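Local coordinates for protein polyhedrin (Operophtera brumata cypovirus 19, PDB 5A99) that forms the crystalline polyhedra, the occlusion bodies in which cypovirus particles are embedded and probably protected outside the insect host, at residues A[33-38]-A[185-190]; A[49-54]-A[215-220]; A[61-66]-A[86-91]; A[65-70]-A[105-110]. One frame throughout, in Å; residues are numbered along the deposited sequence.

Contact 1 (A[33-38]-A[185-190]); sequences IYAHLV and ISFAVQ
Leu37 and Ile185 meet tip to tip between two sheets stacked face to face as in a beta-sandwich, strand 33-38 belonging to the six-stranded sheet and 185-190 to the three-stranded one. The axes of the segments approach to 8.1 Å, too far for backbone pairing, and run nearly antiparallel at 163°. Ile33, Ala35 and Leu37 direct their CB atoms toward the opposite strand; Ile185, Phe187 and Val189 do the same.

Aliphatic contacts are made by branch ends. Leu37 CD2 lies 3.7 Å from Ile185 CG2 and 3.8 Å from Ile185 CD1, touching both arms of the isoleucine.

The aromatic contact belongs to Phe187. Its CG sits between the backbone N and the carbonyl carbon (chi1 61°), and the ring spans two neighbours on the facing strand: Phe187 CE1 is 3.7 Å from Ala35 CB, and Phe187 CE2 is 4.1 Å from Leu37 CB, both approached obliquely. The ring of Phe113 meets it, and Phe126 packs against it.

A third kind of contact sets a side chain against backbone. The amide of Gln190 is engaged by Tyr200 and Asp120, while its main chain receives a methyl group: Ile33 CD1 rests 3.6 Å from Gln190 C.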
loop_
_atom_site.group_PDB
_atom_site.type_symbol
_atom_site.label_atom_id
_atom_site.label_comp_id
_atom_site.label_asym_id
_atom_site.label_seq_id
_atom_site.Cartn_x
_atom_site.Cartn_y
_atom_site.Cartn_z
ATOM N N ILE A 33 -1.665 11.894 -14.203
ATOM C CA ILE A 33 -2.747 12.580 -13.527
ATOM C C ILE A 33 -2.295 12.732 -12.086
ATOM O O ILE A 33 -1.521 11.910 -11.561
ATOM C CB ILE A 33 -4.116 11.859 -13.631
ATOM C CG1 ILE A 33 -4.014 10.416 -13.160
ATOM C CG2 ILE A 33 -4.637 11.917 -15.050
ATOM C CD1 ILE A 33 -5.355 9.687 -13.153
ATOM N N TYR A 34 -2.753 13.811 -11.469
ATOM C CA TYR A 34 -2.305 14.178 -10.135
ATOM C C TYR A 34 -3.498 14.402 -9.226
ATOM O O TYR A 34 -4.540 14.923 -9.644
ATOM C CB TYR A 34 -1.427 15.442 -10.171
ATOM C CG TYR A 34 -0.181 15.283 -10.993
ATOM C CD1 TYR A 34 0.941 14.656 -10.470
ATOM C CD2 TYR A 34 -0.124 15.752 -12.298
ATOM C CE1 TYR A 34 2.077 14.497 -11.223
ATOM C CE2 TYR A 34 1.009 15.601 -13.054
ATOM C CZ TYR A 34 2.111 14.985 -12.508
ATOM O OH TYR A 34 3.242 14.835 -13.267
ATOM N N ALA A 35 -3.320 13.986 -7.979
ATOM C CA ALA A 35 -4.294 14.193 -6.927
ATOM C C ALA A 35 -3.560 14.689 -5.678
ATOM O O ALA A 35 -2.721 13.981 -5.116
ATOM C CB ALA A 35 -5.044 12.905 -6.641
ATOM N N HIS A 36 -3.878 15.910 -5.264
ATOM C CA HIS A 36 -3.275 16.507 -4.078
ATOM C C HIS A 36 -4.283 16.584 -2.955
ATOM O O HIS A 36 -5.389 17.089 -3.136
ATOM C CB HIS A 36 -2.787 17.920 -4.366
ATOM C CG HIS A 36 -1.451 17.982 -5.036
ATOM N ND1 HIS A 36 -1.313 18.060 -6.402
ATOM C CD2 HIS A 36 -0.194 18.006 -4.527
ATOM C CE1 HIS A 36 -0.029 18.116 -6.712
ATOM N NE2 HIS A 36 0.671 18.073 -5.592
ATOM N N LEU A 37 -3.891 16.094 -1.788
ATOM C CA LEU A 37 -4.667 16.324 -0.595
ATOM C C LEU A 37 -3.863 17.301 0.252
ATOM O O LEU A 37 -2.770 16.980 0.729
ATOM C CB LEU A 37 -4.934 15.011 0.141
ATOM C CG LEU A 37 -5.710 15.127 1.455
ATOM C CD1 LEU A 37 -7.002 15.909 1.280
ATOM C CD2 LEU A 37 -5.991 13.727 2.026
ATOM N N VAL A 38 -4.388 18.510 0.384
ATOM C CA VAL A 38 -3.695 19.569 1.099
ATOM C C VAL A 38 -4.393 19.778 2.426
ATOM O O VAL A 38 -5.590 20.052 2.471
ATOM C CB VAL A 38 -3.713 20.883 0.317
ATOM C CG1 VAL A 38 -2.900 21.981 1.062
ATOM C CG2 VAL A 38 -3.195 20.659 -1.077
ATOM N N ILE A 185 -9.717 9.739 5.174
ATOM C CA ILE A 185 -9.958 10.254 3.834
ATOM C C ILE A 185 -9.642 9.253 2.732
ATOM O O ILE A 185 -8.546 8.687 2.683
ATOM C CB ILE A 185 -9.185 11.555 3.601
ATOM C CG1 ILE A 185 -9.766 12.681 4.467
ATOM C CG2 ILE A 185 -9.255 11.972 2.150
ATOM C CD1 ILE A 185 -8.885 13.897 4.522
ATOM N N SER A 186 -10.632 9.041 1.864
ATOM C CA SER A 186 -10.512 8.184 0.685
ATOM C C SER A 186 -10.806 8.991 -0.595
ATOM O O SER A 186 -11.709 9.827 -0.613
ATOM C CB SER A 186 -11.481 6.998 0.782
ATOM O OG SER A 186 -11.335 6.338 2.029
ATOM N N PHE A 187 -10.035 8.757 -1.657
ATOM C CA PHE A 187 -10.362 9.339 -2.954
ATOM C C PHE A 187 -9.872 8.486 -4.128
ATOM O O PHE A 187 -9.086 7.549 -3.969
ATOM C CB PHE A 187 -9.870 10.791 -3.056
ATOM C CG PHE A 187 -8.388 10.948 -2.920
ATOM C CD1 PHE A 187 -7.545 10.640 -3.973
ATOM C CD2 PHE A 187 -7.836 11.426 -1.746
ATOM C CE1 PHE A 187 -6.173 10.790 -3.859
ATOM C CE2 PHE A 187 -6.469 11.589 -1.624
ATOM C CZ PHE A 187 -5.634 11.262 -2.681
ATOM N N ALA A 188 -10.406 8.792 -5.299
ATOM C CA ALA A 188 -10.045 8.089 -6.513
ATOM C C ALA A 188 -10.275 8.994 -7.694
ATOM O O ALA A 188 -11.130 9.883 -7.668
ATOM C CB ALA A 188 -10.856 6.841 -6.671
ATOM N N VAL A 189 -9.495 8.750 -8.734
ATOM C CA VAL A 189 -9.670 9.425 -9.997
ATOM C C VAL A 189 -8.866 8.676 -11.058
ATOM O O VAL A 189 -7.772 8.191 -10.777
ATOM C CB VAL A 189 -9.233 10.905 -9.911
ATOM C CG1 VAL A 189 -7.819 11.037 -9.378
ATOM C CG2 VAL A 189 -9.365 11.579 -11.266
ATOM N N GLN A 190 -9.420 8.578 -12.266
ATOM C CA GLN A 190 -8.715 7.968 -13.390
ATOM C C GLN A 190 -8.590 8.995 -14.504
ATOM O O GLN A 190 -9.313 10.010 -14.519
ATOM C CB GLN A 190 -9.465 6.722 -13.903
ATOM C CG GLN A 190 -10.809 7.028 -14.515
ATOM C CD GLN A 190 -11.456 5.827 -15.204
ATOM O OE1 GLN A 190 -10.920 4.712 -15.202
ATOM N NE2 GLN A 190 -12.619 6.061 -15.810
#

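Contact 2 (A[49-54]-A[215-220]); sequences IRAQNP and SPDLYA
Ile49 holds CG1 anti to its carbonyl carbon (chi1 -62°) and lies alongside Tyr219, both side chains pointing the same way. Ile49 CG1 is thereby set over a face of the Tyr219 ring, 3.8 Å from its centroid, a CH-pi contact, while Ile49 CD1 reaches Tyr219 CZ at 3.6 Å. On the other face of the sheet, Arg50 has CG anti to the backbone N and bends at chi3 (81°). The bend sets Leu218 CB over a face of the guanidinium, brings Leu218 CD1 to 3.9 Å from Arg50 NH2 and turns Arg50 NE to Gln52 OE1, 2.7 Å away, with Arg50 NH2 adding a weak second bond to that oxygen. Gln52, extended beyond CG, uses the other end of its amide: NE2 donates to Ser215 OG at 3.0 Å, in the amide plane. Both ends of the amide are thus held, which fixes its rotation.

The backbones pair antiparallel. Arg50 and Leu218 form a hydrogen-bonded pair, with Arg50 N to Leu218 O and Leu218 N to Arg50 O both 2.8 Å; Ile49 and Tyr219 form the next, non-hydrogen-bonded pair. Beyond Asp217 the chains diverge and water enters: one molecule donates to Arg50 O and Pro216 O, and another accepts from Asn53 ND2 and Ser215 N.

Strand 218-222 is an outermost strand of the six-stranded sheet within this chain, beside 46-53, itself flanked by 33-40. Strand 56-61 covers the Ile49 and Tyr219 face, where Tyr61 bonds Asp217; Tyr232 of helix 225-236 and Asn132 of the third subunit hold Arg50 on the other.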
loop_
_atom_site.group_PDB
_atom_site.type_symbol
_atom_site.label_atom_id
_atom_site.label_comp_id
_atom_site.label_asym_id
_atom_site.label_seq_id
_atom_site.Cartn_x
_atom_site.Cartn_y
_atom_site.Cartn_z
ATOM N N ILE A 49 -0.096 16.045 0.548
ATOM C CA ILE A 49 0.019 14.655 0.127
ATOM C C ILE A 49 -0.301 14.636 -1.359
ATOM O O ILE A 49 -1.387 15.046 -1.764
ATOM C CB ILE A 49 -0.956 13.752 0.900
ATOM C CG1 ILE A 49 -0.632 13.774 2.398
ATOM C CG2 ILE A 49 -0.886 12.317 0.407
ATOM C CD1 ILE A 49 -1.625 13.038 3.234
ATOM N N ARG A 50 0.663 14.216 -2.172
ATOM C CA ARG A 50 0.431 14.062 -3.598
ATOM C C ARG A 50 0.459 12.607 -4.014
ATOM O O ARG A 50 1.438 11.883 -3.779
ATOM C CB ARG A 50 1.453 14.812 -4.443
ATOM C CG ARG A 50 1.156 14.704 -5.939
ATOM C CD ARG A 50 2.167 15.437 -6.793
ATOM N NE ARG A 50 3.402 14.686 -7.022
ATOM C CZ ARG A 50 4.626 15.155 -6.784
ATOM N NH1 ARG A 50 4.784 16.366 -6.260
ATOM N NH2 ARG A 50 5.698 14.407 -7.069
ATOM N N ALA A 51 -0.619 12.207 -4.666
ATOM C CA ALA A 51 -0.683 10.922 -5.346
ATOM C C ALA A 51 -0.598 11.185 -6.841
ATOM O O ALA A 51 -1.086 12.209 -7.334
ATOM C CB ALA A 51 -1.964 10.227 -5.019
ATOM N N GLN A 52 0.010 10.261 -7.561
ATOM C CA GLN A 52 0.133 10.396 -9.001
ATOM C C GLN A 52 0.273 9.044 -9.675
ATOM O O GLN A 52 0.790 8.083 -9.092
ATOM C CB GLN A 52 1.336 11.274 -9.353
ATOM C CG GLN A 52 2.679 10.618 -9.105
ATOM C CD GLN A 52 3.853 11.585 -9.252
ATOM O OE1 GLN A 52 3.745 12.771 -8.936
ATOM N NE2 GLN A 52 4.990 11.067 -9.715
ATOM N N ASN A 53 -0.169 8.991 -10.924
ATOM C CA ASN A 53 -0.146 7.770 -11.692
ATOM C C ASN A 53 -0.403 8.082 -13.165
ATOM O O ASN A 53 -1.115 9.042 -13.494
ATOM C CB ASN A 53 -1.214 6.811 -11.153
ATOM C CG ASN A 53 -1.052 5.400 -11.681
ATOM O OD1 ASN A 53 -1.621 5.035 -12.719
ATOM N ND2 ASN A 53 -0.272 4.595 -10.970
ATOM N N PRO A 54 0.175 7.281 -14.064
ATOM C CA PRO A 54 -0.102 7.588 -15.472
ATOM C C PRO A 54 -1.544 7.306 -15.862
ATOM O O PRO A 54 -2.000 7.832 -16.879
ATOM C CB PRO A 54 0.869 6.682 -16.245
ATOM C CG PRO A 54 1.404 5.705 -15.263
ATOM C CD PRO A 54 0.975 6.058 -13.889
ATOM N N SER A 215 4.306 5.488 -8.620
ATOM C CA SER A 215 4.986 6.530 -7.873
ATOM C C SER A 215 4.542 6.482 -6.436
ATOM O O SER A 215 3.365 6.244 -6.166
ATOM C CB SER A 215 4.638 7.910 -8.436
ATOM O OG SER A 215 5.072 8.052 -9.770
ATOM N N PRO A 216 5.473 6.711 -5.497
ATOM C CA PRO A 216 5.001 6.717 -4.113
ATOM C C PRO A 216 4.241 8.005 -3.851
ATOM O O PRO A 216 4.448 8.977 -4.586
ATOM C CB PRO A 216 6.299 6.673 -3.304
ATOM C CG PRO A 216 7.278 7.393 -4.154
ATOM C CD PRO A 216 6.896 7.076 -5.595
ATOM N N ASP A 217 3.361 8.017 -2.853
ATOM C CA ASP A 217 2.731 9.265 -2.457
ATOM C C ASP A 217 3.821 10.158 -1.887
ATOM O O ASP A 217 4.685 9.700 -1.136
ATOM C CB ASP A 217 1.632 9.051 -1.415
ATOM C CG ASP A 217 0.394 8.377 -1.991
ATOM O OD1 ASP A 217 0.243 8.324 -3.232
ATOM O OD2 ASP A 217 -0.449 7.919 -1.190
ATOM N N LEU A 218 3.786 11.433 -2.252
ATOM C CA LEU A 218 4.734 12.386 -1.703
ATOM C C LEU A 218 4.102 13.117 -0.531
ATOM O O LEU A 218 2.981 13.602 -0.638
ATOM C CB LEU A 218 5.164 13.393 -2.766
ATOM C CG LEU A 218 6.168 14.464 -2.315
ATOM C CD1 LEU A 218 7.115 14.851 -3.448
ATOM C CD2 LEU A 218 5.437 15.675 -1.811
ATOM N N TYR A 219 4.819 13.157 0.589
ATOM C CA TYR A 219 4.424 13.936 1.762
ATOM C C TYR A 219 5.341 15.141 1.908
ATOM O O TYR A 219 6.561 15.002 1.843
ATOM C CB TYR A 219 4.539 13.076 3.024
ATOM C CG TYR A 219 3.299 12.291 3.417
ATOM C CD1 TYR A 219 2.894 11.179 2.693
ATOM C CD2 TYR A 219 2.563 12.642 4.542
ATOM C CE1 TYR A 219 1.766 10.446 3.064
ATOM C CE2 TYR A 219 1.436 11.922 4.921
ATOM C CZ TYR A 219 1.041 10.824 4.181
ATOM O OH TYR A 219 -0.081 10.112 4.568
ATOM N N ALA A 220 4.765 16.315 2.125
ATOM C CA ALA A 220 5.542 17.547 2.298
ATOM C C ALA A 220 4.933 18.415 3.383
ATOM O O ALA A 220 3.719 18.435 3.558
ATOM C CB ALA A 220 5.618 18.333 0.996
HETATM O O HOH W 1 3.171 11.535 -5.546
HETATM O O HOH W 2 1.244 8.184 -5.751
HETATM O O HOH W 3 1.216 5.540 -8.665
#

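Contact 3 (A[61-66]-A[86-91]); sequences YNWDQL and HLRDGL
Trp63 projects its indole onto helix 86-91 and is overlapped near its rim by Leu91, whose CD1 stands 3.3 Å above the ring plane and 3.6 Å from Trp63 CZ2. CG of the tryptophan is anti to the backbone N (chi1 -180°), which carries the ring out from the turn toward the helix. Leu91 and Leu87 both cross the indole at about a right angle; Leu87 makes the looser contact, its CD2 4.1 Å from Trp63 CH2.

From the helix, Arg88 reaches across to the turn. The aliphatic part of its chain meets the six-membered ring first, with CG 3.6 Å from Trp63 CZ3. A bend at chi3 (85°) then carries the guanidinium past the indole, their planes 32° apart, to Asp64. There Asp64 CB lies over one face of the guanidinium, 3.7 Å from Arg88 NH2, and the salt bridge from Asp64 OD2 to Arg88 NH2 is long at 3.9 Å. The turn bearing these groups is braced internally by Asn62 N, which donates to Gln65 OE1 at 2.8 Å.

Stronger polar partners lie to the sides. Trp63 NE1 bonds Glu107, and Arg88 NE bonds Tyr131. Asp64 pairs with the side chain of Arg72 of the second subunit, whose backbone oxygen accepts from Arg88 NH1.

The joint thus rests mainly on apolar overlap with the indole. Charge acts at its margin, where the long Asp64–Arg88 pair probably contributes less than the bonds each partner makes to the neighbouring subunit.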
loop_
_atom_site.group_PDB
_atom_site.type_symbol
_atom_site.label_atom_id
_atom_site.label_comp_id
_atom_site.label_asym_id
_atom_site.label_seq_id
_atom_site.Cartn_x
_atom_site.Cartn_y
_atom_site.Cartn_z
ATOM N N TYR A 61 -6.480 7.283 3.412
ATOM C CA TYR A 61 -5.594 7.733 4.464
ATOM C C TYR A 61 -6.322 7.633 5.789
ATOM O O TYR A 61 -7.430 8.142 5.950
ATOM C CB TYR A 61 -5.124 9.159 4.175
ATOM C CG TYR A 61 -4.452 9.259 2.833
ATOM C CD1 TYR A 61 -3.091 9.019 2.685
ATOM C CD2 TYR A 61 -5.190 9.568 1.699
ATOM C CE1 TYR A 61 -2.486 9.087 1.438
ATOM C CE2 TYR A 61 -4.593 9.644 0.456
ATOM C CZ TYR A 61 -3.243 9.395 0.328
ATOM O OH TYR A 61 -2.662 9.474 -0.919
ATOM N N ASN A 62 -5.715 6.926 6.725
ATOM C CA ASN A 62 -6.276 6.840 8.054
ATOM C C ASN A 62 -5.949 8.128 8.815
ATOM O O ASN A 62 -5.087 8.900 8.389
ATOM C CB ASN A 62 -5.733 5.613 8.781
ATOM C CG ASN A 62 -6.547 5.263 9.997
ATOM O OD1 ASN A 62 -7.717 5.633 10.098
ATOM N ND2 ASN A 62 -5.937 4.553 10.934
ATOM N N TRP A 63 -6.644 8.356 9.927
ATOM C CA TRP A 63 -6.468 9.562 10.738
ATOM C C TRP A 63 -4.994 9.829 11.067
ATOM O O TRP A 63 -4.533 10.971 11.007
ATOM C CB TRP A 63 -7.287 9.424 12.019
ATOM C CG TRP A 63 -7.232 10.590 12.980
ATOM C CD1 TRP A 63 -8.036 11.699 12.975
ATOM C CD2 TRP A 63 -6.352 10.741 14.091
ATOM N NE1 TRP A 63 -7.706 12.529 14.016
ATOM C CE2 TRP A 63 -6.674 11.967 14.719
ATOM C CE3 TRP A 63 -5.317 9.954 14.625
ATOM C CZ2 TRP A 63 -6.000 12.430 15.846
ATOM C CZ3 TRP A 63 -4.651 10.416 15.753
ATOM C CH2 TRP A 63 -4.996 11.642 16.349
ATOM N N ASP A 64 -4.254 8.776 11.399
ATOM C CA ASP A 64 -2.870 8.938 11.808
ATOM C C ASP A 64 -1.932 9.146 10.616
ATOM O O ASP A 64 -0.735 9.366 10.788
ATOM C CB ASP A 64 -2.409 7.756 12.671
ATOM C CG ASP A 64 -2.183 6.485 11.864
ATOM O OD1 ASP A 64 -2.939 6.243 10.898
ATOM O OD2 ASP A 64 -1.245 5.727 12.207
ATOM N N GLN A 65 -2.477 9.097 9.408
ATOM C CA GLN A 65 -1.703 9.454 8.239
ATOM C C GLN A 65 -2.057 10.853 7.757
ATOM O O GLN A 65 -1.449 11.346 6.814
ATOM C CB GLN A 65 -1.922 8.411 7.141
ATOM C CG GLN A 65 -1.569 7.011 7.616
ATOM C CD GLN A 65 -2.066 5.933 6.675
ATOM O OE1 GLN A 65 -3.158 6.030 6.122
ATOM N NE2 GLN A 65 -1.258 4.903 6.482
ATOM N N LEU A 66 -3.022 11.492 8.428
ATOM C CA LEU A 66 -3.484 12.837 8.069
ATOM C C LEU A 66 -3.073 13.900 9.095
ATOM O O LEU A 66 -2.859 15.061 8.755
ATOM C CB LEU A 66 -5.011 12.850 7.914
ATOM C CG LEU A 66 -5.598 11.947 6.815
ATOM C CD1 LEU A 66 -7.115 11.824 6.949
ATOM C CD2 LEU A 66 -5.213 12.469 5.459
ATOM N N HIS A 86 -5.060 7.893 24.397
ATOM C CA HIS A 86 -6.334 8.218 25.032
ATOM C C HIS A 86 -7.229 8.999 24.083
ATOM O O HIS A 86 -8.444 8.779 24.010
ATOM C CB HIS A 86 -6.098 9.064 26.285
ATOM C CG HIS A 86 -5.294 8.374 27.342
ATOM N ND1 HIS A 86 -5.111 7.007 27.374
ATOM C CD2 HIS A 86 -4.610 8.870 28.402
ATOM C CE1 HIS A 86 -4.350 6.692 28.407
ATOM N NE2 HIS A 86 -4.035 7.803 29.048
ATOM N N LEU A 87 -6.614 9.944 23.386
ATOM C CA LEU A 87 -7.319 10.755 22.410
ATOM C C LEU A 87 -7.977 9.853 21.364
ATOM O O LEU A 87 -9.183 9.950 21.109
ATOM C CB LEU A 87 -6.341 11.730 21.758
ATOM C CG LEU A 87 -6.901 12.503 20.565
ATOM C CD1 LEU A 87 -8.147 13.271 20.981
ATOM C CD2 LEU A 87 -5.841 13.413 19.975
ATOM N N ARG A 88 -7.186 8.954 20.790
ATOM C CA ARG A 88 -7.668 8.078 19.733
ATOM C C ARG A 88 -8.761 7.162 20.239
ATOM O O ARG A 88 -9.751 6.956 19.545
ATOM C CB ARG A 88 -6.526 7.261 19.156
ATOM C CG ARG A 88 -5.545 8.096 18.356
ATOM C CD ARG A 88 -4.348 7.277 17.933
ATOM N NE ARG A 88 -4.592 6.535 16.697
ATOM C CZ ARG A 88 -3.661 5.848 16.042
ATOM N NH1 ARG A 88 -2.414 5.781 16.514
ATOM N NH2 ARG A 88 -3.977 5.221 14.922
ATOM N N ASP A 89 -8.583 6.643 21.459
ATOM C CA ASP A 89 -9.607 5.841 22.131
ATOM C C ASP A 89 -10.971 6.542 22.028
ATOM O O ASP A 89 -11.963 5.926 21.648
ATOM C CB ASP A 89 -9.247 5.601 23.612
ATOM C CG ASP A 89 -8.077 4.633 23.801
ATOM O OD1 ASP A 89 -7.679 3.956 22.831
ATOM O OD2 ASP A 89 -7.572 4.537 24.945
ATOM N N GLY A 90 -11.006 7.836 22.345
ATOM C CA GLY A 90 -12.239 8.619 22.272
ATOM C C GLY A 90 -12.738 8.910 20.865
ATOM O O GLY A 90 -13.952 8.949 20.623
ATOM N N LEU A 91 -11.824 9.118 19.923
ATOM C CA LEU A 91 -12.232 9.412 18.539
ATOM C C LEU A 91 -12.820 8.183 17.862
ATOM O O LEU A 91 -13.648 8.298 16.957
ATOM C CB LEU A 91 -11.061 9.954 17.713
ATOM C CG LEU A 91 -10.271 11.136 18.294
ATOM C CD1 LEU A 91 -9.179 11.618 17.310
ATOM C CD2 LEU A 91 -11.202 12.281 18.682
#

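Contact 4 (A[65-70]-A[105-110]); sequences QLVLPN and MNEPVS
Two irregular loops, one following strand 56-61 and the other leading into strand 110-116, meet where Val67 and Leu68 run beside Asn106. One backbone bond ties them: Leu68 N donates to Asn106 O at 2.7 Å, with an N-H...O angle of 161°. A CA-H...O contact returns across the joint, Asn106 CA lying 3.1 Å from Leu68 O.

Asn106 buries more surface here than any other residue of the two segments. With CG between the backbone N and the carbonyl carbon (chi1 55°), its amide lies alongside Val67, ND2 3.7 Å from Val67 CB. The same nitrogen donates to a water 2.7 Å away, and that water donates to Pro69 O, also at 2.7 Å, giving a second, solvent-mediated link between the loops. Pro69, preceded by a cis peptide bond, brings CD to within 4.0 Å of Asn106 CB. Farther along, Val67 CG1 touches Glu107 CG at 4.1 Å, while the Glu107 carboxylate bonds His182.

The first loop is folded back on itself by Asn70, whose ND2 points almost straight down the carbonyl of Val67, 2.7 Å from its O. After Pro108, which packs on Leu39, the second loop enters the six-stranded sheet: Val109 and Ser110 both face Tyr40, the arrangement of a classic beta bulge at the start of strand 110-116.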
loop_
_atom_site.group_PDB
_atom_site.type_symbol
_atom_site.label_atom_id
_atom_site.label_comp_id
_atom_site.label_asym_id
_atom_site.label_seq_id
_atom_site.Cartn_x
_atom_site.Cartn_y
_atom_site.Cartn_z
ATOM N N GLN A 65 -2.477 9.097 9.408
ATOM C CA GLN A 65 -1.703 9.454 8.239
ATOM C C GLN A 65 -2.057 10.853 7.757
ATOM O O GLN A 65 -1.449 11.346 6.814
ATOM C CB GLN A 65 -1.922 8.411 7.141
ATOM C CG GLN A 65 -1.569 7.011 7.616
ATOM C CD GLN A 65 -2.066 5.933 6.675
ATOM O OE1 GLN A 65 -3.158 6.030 6.122
ATOM N NE2 GLN A 65 -1.258 4.903 6.482
ATOM N N LEU A 66 -3.022 11.492 8.428
ATOM C CA LEU A 66 -3.484 12.837 8.069
ATOM C C LEU A 66 -3.073 13.900 9.095
ATOM O O LEU A 66 -2.859 15.061 8.755
ATOM C CB LEU A 66 -5.011 12.850 7.914
ATOM C CG LEU A 66 -5.598 11.947 6.815
ATOM C CD1 LEU A 66 -7.115 11.824 6.949
ATOM C CD2 LEU A 66 -5.213 12.469 5.459
ATOM N N VAL A 67 -2.971 13.510 10.353
ATOM C CA VAL A 67 -2.571 14.449 11.391
ATOM C C VAL A 67 -1.103 14.826 11.184
ATOM O O VAL A 67 -0.393 14.185 10.405
ATOM C CB VAL A 67 -2.750 13.844 12.788
ATOM C CG1 VAL A 67 -4.207 13.535 13.044
ATOM C CG2 VAL A 67 -1.892 12.591 12.951
ATOM N N LEU A 68 -0.654 15.873 11.859
ATOM C CA LEU A 68 0.774 16.164 11.944
ATOM C C LEU A 68 1.120 16.547 13.384
ATOM O O LEU A 68 0.550 17.480 13.935
ATOM C CB LEU A 68 1.160 17.288 10.973
ATOM C CG LEU A 68 2.660 17.451 10.687
ATOM C CD1 LEU A 68 2.873 18.292 9.416
ATOM C CD2 LEU A 68 3.388 18.078 11.869
ATOM N N PRO A 69 2.112 15.881 13.979
ATOM C CA PRO A 69 3.061 14.986 13.318
ATOM C C PRO A 69 2.515 13.588 13.051
ATOM O O PRO A 69 1.538 13.131 13.672
ATOM C CB PRO A 69 4.214 14.912 14.324
ATOM C CG PRO A 69 3.544 15.074 15.648
ATOM C CD PRO A 69 2.405 16.030 15.418
ATOM N N ASN A 70 3.166 12.908 12.111
ATOM C CA ASN A 70 2.888 11.508 11.841
ATOM C C ASN A 70 4.186 10.790 11.484
ATOM O O ASN A 70 5.252 11.409 11.441
ATOM C CB ASN A 70 1.841 11.357 10.723
ATOM C CG ASN A 70 2.293 11.954 9.410
ATOM O OD1 ASN A 70 3.094 11.358 8.679
ATOM N ND2 ASN A 70 1.757 13.124 9.082
ATOM N N MET A 105 -4.145 18.940 18.795
ATOM C CA MET A 105 -3.338 19.975 18.169
ATOM C C MET A 105 -2.784 19.466 16.845
ATOM O O MET A 105 -2.460 20.251 15.957
ATOM C CB MET A 105 -2.185 20.364 19.087
ATOM C CG MET A 105 -2.614 21.068 20.344
ATOM S SD MET A 105 -3.820 22.375 20.013
ATOM C CE MET A 105 -3.850 23.183 21.614
ATOM N N ASN A 106 -2.700 18.143 16.715
ATOM C CA ASN A 106 -2.109 17.520 15.533
ATOM C C ASN A 106 -3.083 17.404 14.370
ATOM O O ASN A 106 -2.689 17.024 13.274
ATOM C CB ASN A 106 -1.543 16.124 15.880
ATOM C CG ASN A 106 -2.590 15.199 16.517
ATOM O OD1 ASN A 106 -3.582 15.661 17.085
ATOM N ND2 ASN A 106 -2.354 13.888 16.438
ATOM N N GLU A 107 -4.348 17.724 14.612
ATOM C CA GLU A 107 -5.396 17.521 13.609
ATOM C C GLU A 107 -5.568 18.718 12.677
ATOM O O GLU A 107 -5.425 19.861 13.094
ATOM C CB GLU A 107 -6.731 17.241 14.299
ATOM C CG GLU A 107 -6.769 15.954 15.124
ATOM C CD GLU A 107 -8.160 15.677 15.652
ATOM O OE1 GLU A 107 -8.588 16.379 16.586
ATOM O OE2 GLU A 107 -8.838 14.777 15.118
ATOM N N PRO A 108 -5.910 18.447 11.410
ATOM C CA PRO A 108 -6.079 19.477 10.383
ATOM C C PRO A 108 -7.358 20.277 10.606
ATOM O O PRO A 108 -8.350 19.757 11.123
ATOM C CB PRO A 108 -6.164 18.663 9.084
ATOM C CG PRO A 108 -6.753 17.353 9.510
ATOM C CD PRO A 108 -6.215 17.099 10.896
ATOM N N VAL A 109 -7.320 21.546 10.227
ATOM C CA VAL A 109 -8.478 22.412 10.329
ATOM C C VAL A 109 -9.385 22.252 9.117
ATOM O O VAL A 109 -10.612 22.282 9.221
ATOM C CB VAL A 109 -8.027 23.881 10.418
ATOM C CG1 VAL A 109 -9.230 24.803 10.543
ATOM C CG2 VAL A 109 -7.091 24.062 11.585
ATOM N N SER A 110 -8.770 22.079 7.955
ATOM C CA SER A 110 -9.520 22.052 6.718
ATOM C C SER A 110 -8.636 21.449 5.648
ATOM O O SER A 110 -7.465 21.121 5.899
ATOM C CB SER A 110 -9.958 23.462 6.316
ATOM O OG SER A 110 -8.828 24.233 5.931
HETATM O O HOH W 4 0.131 12.873 16.007
#

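Overall arrangement
From the N terminus, strand 33-38 opens contact 1; segment 49-54, on strand 46-53, opens contact 2; and the loop beyond strand 56-61 opens contacts 3 and 4, which share Gln65 and Leu66. Contact 3 closes first, at helix 81-92; contact 4 follows at 105-110, ahead of strand 110-116. Both lie within the long excursions ended by 185-190 and 215-220, which cross: 49-54 begins after 33-38 and 215-220 comes after 185-190, so neither loop encloses the other. Contact 1 joins the two sheets, contact 2 completes one edge of the larger, and contacts 3 and 4 attach the helix and its following loop. Leu66, packed on Leu37 and Ile185, connects this region to the space between the two sheets.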